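Local coordinates for protein 2,3-dihydroxybenzoate-AMP ligase (Mycobacterium smegmatis, PDB 5KEI) that belongs to the ANL superfamily of AMP-binding enzymes, with a large AMP-binding domain and a smaller C-terminal domain, at residues H61-D66 with H71-L76. Sequence-based numbering, arbitrary orientation.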
ATOM      1  N   HIS A  61       9.689 -24.278  14.981  1.00 46.23           N
ATOM      2  CA  HIS A  61      10.520 -23.311  14.255  1.00 45.07           C
ATOM      3  C   HIS A  61      10.289 -21.909  14.832  1.00 40.37           C
ATOM      4  O   HIS A  61       9.177 -21.564  15.228  1.00 40.89           O
ATOM      5  CB  HIS A  61      10.203 -23.312  12.743  1.00 46.36           C
ATOM      6  CG  HIS A  61      10.786 -24.472  11.984  1.00 52.68           C
ATOM      7  ND1 HIS A  61      10.708 -25.774  12.428  1.00 51.73           N
ATOM      8  CD2 HIS A  61      11.431 -24.515  10.791  1.00 52.98           C
ATOM      9  CE1 HIS A  61      11.295 -26.574  11.548  1.00 49.30           C
ATOM     10  NE2 HIS A  61      11.737 -25.837  10.549  1.00 51.26           N
ATOM     11  N   ILE A  62      11.340 -21.104  14.883  1.00 41.26           N
ATOM     12  CA  ILE A  62      11.205 -19.723  15.311  1.00 36.57           C
ATOM     13  C   ILE A  62      10.405 -18.949  14.268  1.00 37.78           C
ATOM     14  O   ILE A  62      10.724 -18.989  13.087  1.00 39.51           O
ATOM     15  CB  ILE A  62      12.573 -19.066  15.511  1.00 41.23           C
ATOM     16  CG1 ILE A  62      13.420 -19.894  16.475  1.00 37.84           C
ATOM     17  CG2 ILE A  62      12.399 -17.662  16.031  1.00 38.04           C
ATOM     18  CD1 ILE A  62      12.813 -20.010  17.849  1.00 44.27           C
ATOM     19  N   ALA A  63       9.354 -18.262  14.697  1.00 37.76           N
ATOM     20  CA  ALA A  63       8.493 -17.561  13.756  1.00 37.29           C
ATOM     21  C   ALA A  63       8.928 -16.108  13.598  1.00 35.43           C
ATOM     22  O   ALA A  63       9.097 -15.627  12.479  1.00 33.45           O
ATOM     23  CB  ALA A  63       7.034 -17.637  14.199  1.00 34.27           C
ATOM     24  N   VAL A  64       9.111 -15.418  14.720  1.00 30.18           N
ATOM     25  CA  VAL A  64       9.433 -14.004  14.710  1.00 30.02           C
ATOM     26  C   VAL A  64      10.535 -13.710  15.733  1.00 38.85           C
ATOM     27  O   VAL A  64      10.611 -14.368  16.767  1.00 38.86           O
ATOM     28  CB  VAL A  64       8.184 -13.160  15.002  1.00 32.50           C
ATOM     29  CG1 VAL A  64       7.181 -13.253  13.842  1.00 26.87           C
ATOM     30  CG2 VAL A  64       7.525 -13.621  16.299  1.00 32.41           C
ATOM     31  N   ILE A  65      11.414 -12.755  15.424  1.00 39.87           N
ATOM     32  CA  ILE A  65      12.490 -12.355  16.341  1.00 36.66           C
ATOM     33  C   ILE A  65      12.597 -10.836  16.395  1.00 36.24           C
ATOM     34  O   ILE A  65      12.420 -10.175  15.379  1.00 38.60           O
ATOM     35  CB  ILE A  65      13.881 -12.915  15.921  1.00 37.88           C
ATOM     36  CG1 ILE A  65      13.824 -14.404  15.587  1.00 41.73           C
ATOM     37  CG2 ILE A  65      14.903 -12.678  17.006  1.00 38.68           C
ATOM     38  CD1 ILE A  65      15.200 -15.026  15.413  1.00 38.71           C
ATOM     39  N   ASP A  66      12.857 -10.281  17.577  1.00 41.50           N
ATOM     40  CA  ASP A  66      13.308  -8.891  17.679  1.00 43.79           C
ATOM     41  C   ASP A  66      14.395  -8.836  18.739  1.00 45.37           C
ATOM     42  O   ASP A  66      14.817  -9.879  19.244  1.00 50.81           O
ATOM     43  CB  ASP A  66      12.160  -7.898  17.978  1.00 36.53           C
ATOM     44  CG  ASP A  66      11.409  -8.187  19.287  1.00 46.06           C
ATOM     45  OD1 ASP A  66      12.021  -8.650  20.271  1.00 48.72           O
ATOM     46  OD2 ASP A  66      10.184  -7.919  19.337  1.00 43.75           O
ATOM     47  N   HIS A  71       9.652 -15.734  19.290  1.00 43.41           N
ATOM     48  CA  HIS A  71       8.541 -16.659  19.437  1.00 36.31           C
ATOM     49  C   HIS A  71       8.578 -17.749  18.367  1.00 40.69           C
ATOM     50  O   HIS A  71       8.772 -17.471  17.186  1.00 41.40           O
ATOM     51  CB  HIS A  71       7.212 -15.902  19.363  1.00 40.06           C
ATOM     52  CG  HIS A  71       7.115 -14.735  20.280  1.00 43.06           C
ATOM     53  ND1 HIS A  71       7.428 -14.811  21.644  1.00 46.50           N
ATOM     54  CD2 HIS A  71       6.752 -13.448  20.085  1.00 38.67           C
ATOM     55  CE1 HIS A  71       7.261 -13.646  22.200  1.00 37.11           C
ATOM     56  NE2 HIS A  71       6.835 -12.781  21.274  1.00 37.38           N
ATOM     57  N   THR A  72       8.395 -18.996  18.781  1.00 41.92           N
ATOM     58  CA  THR A  72       8.180 -20.086  17.844  1.00 37.08           C
ATOM     59  C   THR A  72       6.779 -19.952  17.250  1.00 39.54           C
ATOM     60  O   THR A  72       5.953 -19.190  17.769  1.00 38.28           O
ATOM     61  CB  THR A  72       8.312 -21.454  18.524  1.00 44.29           C
ATOM     62  OG1 THR A  72       7.270 -21.590  19.498  1.00 43.30           O
ATOM     63  CG2 THR A  72       9.659 -21.584  19.219  1.00 39.57           C
ATOM     64  N   TYR A  73       6.507 -20.694  16.177  1.00 39.08           N
ATOM     65  CA  TYR A  73       5.199 -20.657  15.530  1.00 36.42           C
ATOM     66  C   TYR A  73       4.083 -21.119  16.457  1.00 38.67           C
ATOM     67  O   TYR A  73       2.967 -20.608  16.383  1.00 37.89           O
ATOM     68  CB  TYR A  73       5.198 -21.505  14.252  1.00 37.31           C
ATOM     69  CG  TYR A  73       5.735 -20.775  13.040  1.00 41.53           C
ATOM     70  CD1 TYR A  73       4.928 -19.904  12.307  1.00 40.70           C
ATOM     71  CD2 TYR A  73       7.062 -20.945  12.633  1.00 42.40           C
ATOM     72  CE1 TYR A  73       5.432 -19.221  11.194  1.00 33.37           C
ATOM     73  CE2 TYR A  73       7.570 -20.277  11.524  1.00 39.09           C
ATOM     74  CZ  TYR A  73       6.750 -19.417  10.810  1.00 35.02           C
ATOM     75  OH  TYR A  73       7.263 -18.763   9.718  1.00 31.90           O
ATOM     76  N   ALA A  74       4.385 -22.077  17.334  1.00 40.81           N
ATOM     77  CA  ALA A  74       3.398 -22.563  18.299  1.00 38.51           C
ATOM     78  C   ALA A  74       3.107 -21.508  19.366  1.00 38.40           C
ATOM     79  O   ALA A  74       1.950 -21.269  19.730  1.00 38.43           O
ATOM     80  CB  ALA A  74       3.867 -23.861  18.945  1.00 39.44           C
ATOM     81  N   GLU A  75       4.164 -20.875  19.852  1.00 40.58           N
ATOM     82  CA  GLU A  75       4.043 -19.789  20.818  1.00 41.09           C
ATOM     83  C   GLU A  75       3.324 -18.571  20.245  1.00 38.79           C
ATOM     84  O   GLU A  75       2.534 -17.946  20.943  1.00 39.30           O
ATOM     85  CB  GLU A  75       5.432 -19.396  21.329  1.00 42.13           C
ATOM     86  CG  GLU A  75       6.068 -20.506  22.153  1.00 49.26           C
ATOM     87  CD  GLU A  75       7.556 -20.328  22.391  1.00 54.72           C
ATOM     88  OE1 GLU A  75       8.127 -19.310  21.940  1.00 50.29           O
ATOM     89  OE2 GLU A  75       8.155 -21.229  23.028  1.00 59.72           O
ATOM     90  N   LEU A  76       3.596 -18.237  18.981  1.00 39.21           N
ATOM     91  CA  LEU A  76       2.961 -17.077  18.339  1.00 38.41           C
ATOM     92  C   LEU A  76       1.470 -17.336  18.081  1.00 38.43           C
ATOM     93  O   LEU A  76       0.632 -16.440  18.235  1.00 36.70           O
ATOM     94  CB  LEU A  76       3.686 -16.720  17.027  1.00 33.83           C
ATOM     95  CG  LEU A  76       3.094 -15.608  16.152  1.00 34.56           C
ATOM     96  CD1 LEU A  76       2.882 -14.317  16.937  1.00 31.81           C
ATOM     97  CD2 LEU A  76       3.974 -15.351  14.927  1.00 27.56           C
TER
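Two consecutive amide nitrogens converge on one carbonyl oxygen, His71 O, at 2.7 Å from Ala63 N and 3.2 Å from Val64 N. Both donors lie in the carbonyl plane, and the residue gained on the strand 62-65 side makes a classic beta bulge. Val64 O accepts from His71 N in return, closing the hydrogen-bonded pair. At the bulge, Ala63 turns its methyl toward the partner segment and sets CB over the centre of the Tyr73 ring, 3.4 Å from the centroid and 6° off the ring normal, a CH-pi contact. The same methyl meets Leu76 CD2, which also touches Val64 CG1, while Val64 CG2 lies against His71 CB at 3.8 Å. At the other end, His61 O receives Tyr73 N almost head-on, at 3.0 Å, tying the first helical turn to the residue just before the strand. Thr72 is the N-cap: OG1, between the backbone N and the carbonyl carbon (chi1 64°), accepts from Glu75 N, and Thr72 N returns a bond to Glu75 OE1, a capping box. Tyr73 OH is hydrogen-bonded to Ala274 O, and strand 62-65 pairs in parallel with strand 275-278. This bulged beta hairpin runs directly into a capped helix, its strand 70-72 edging a mixed sheet of the AMP-binding domain.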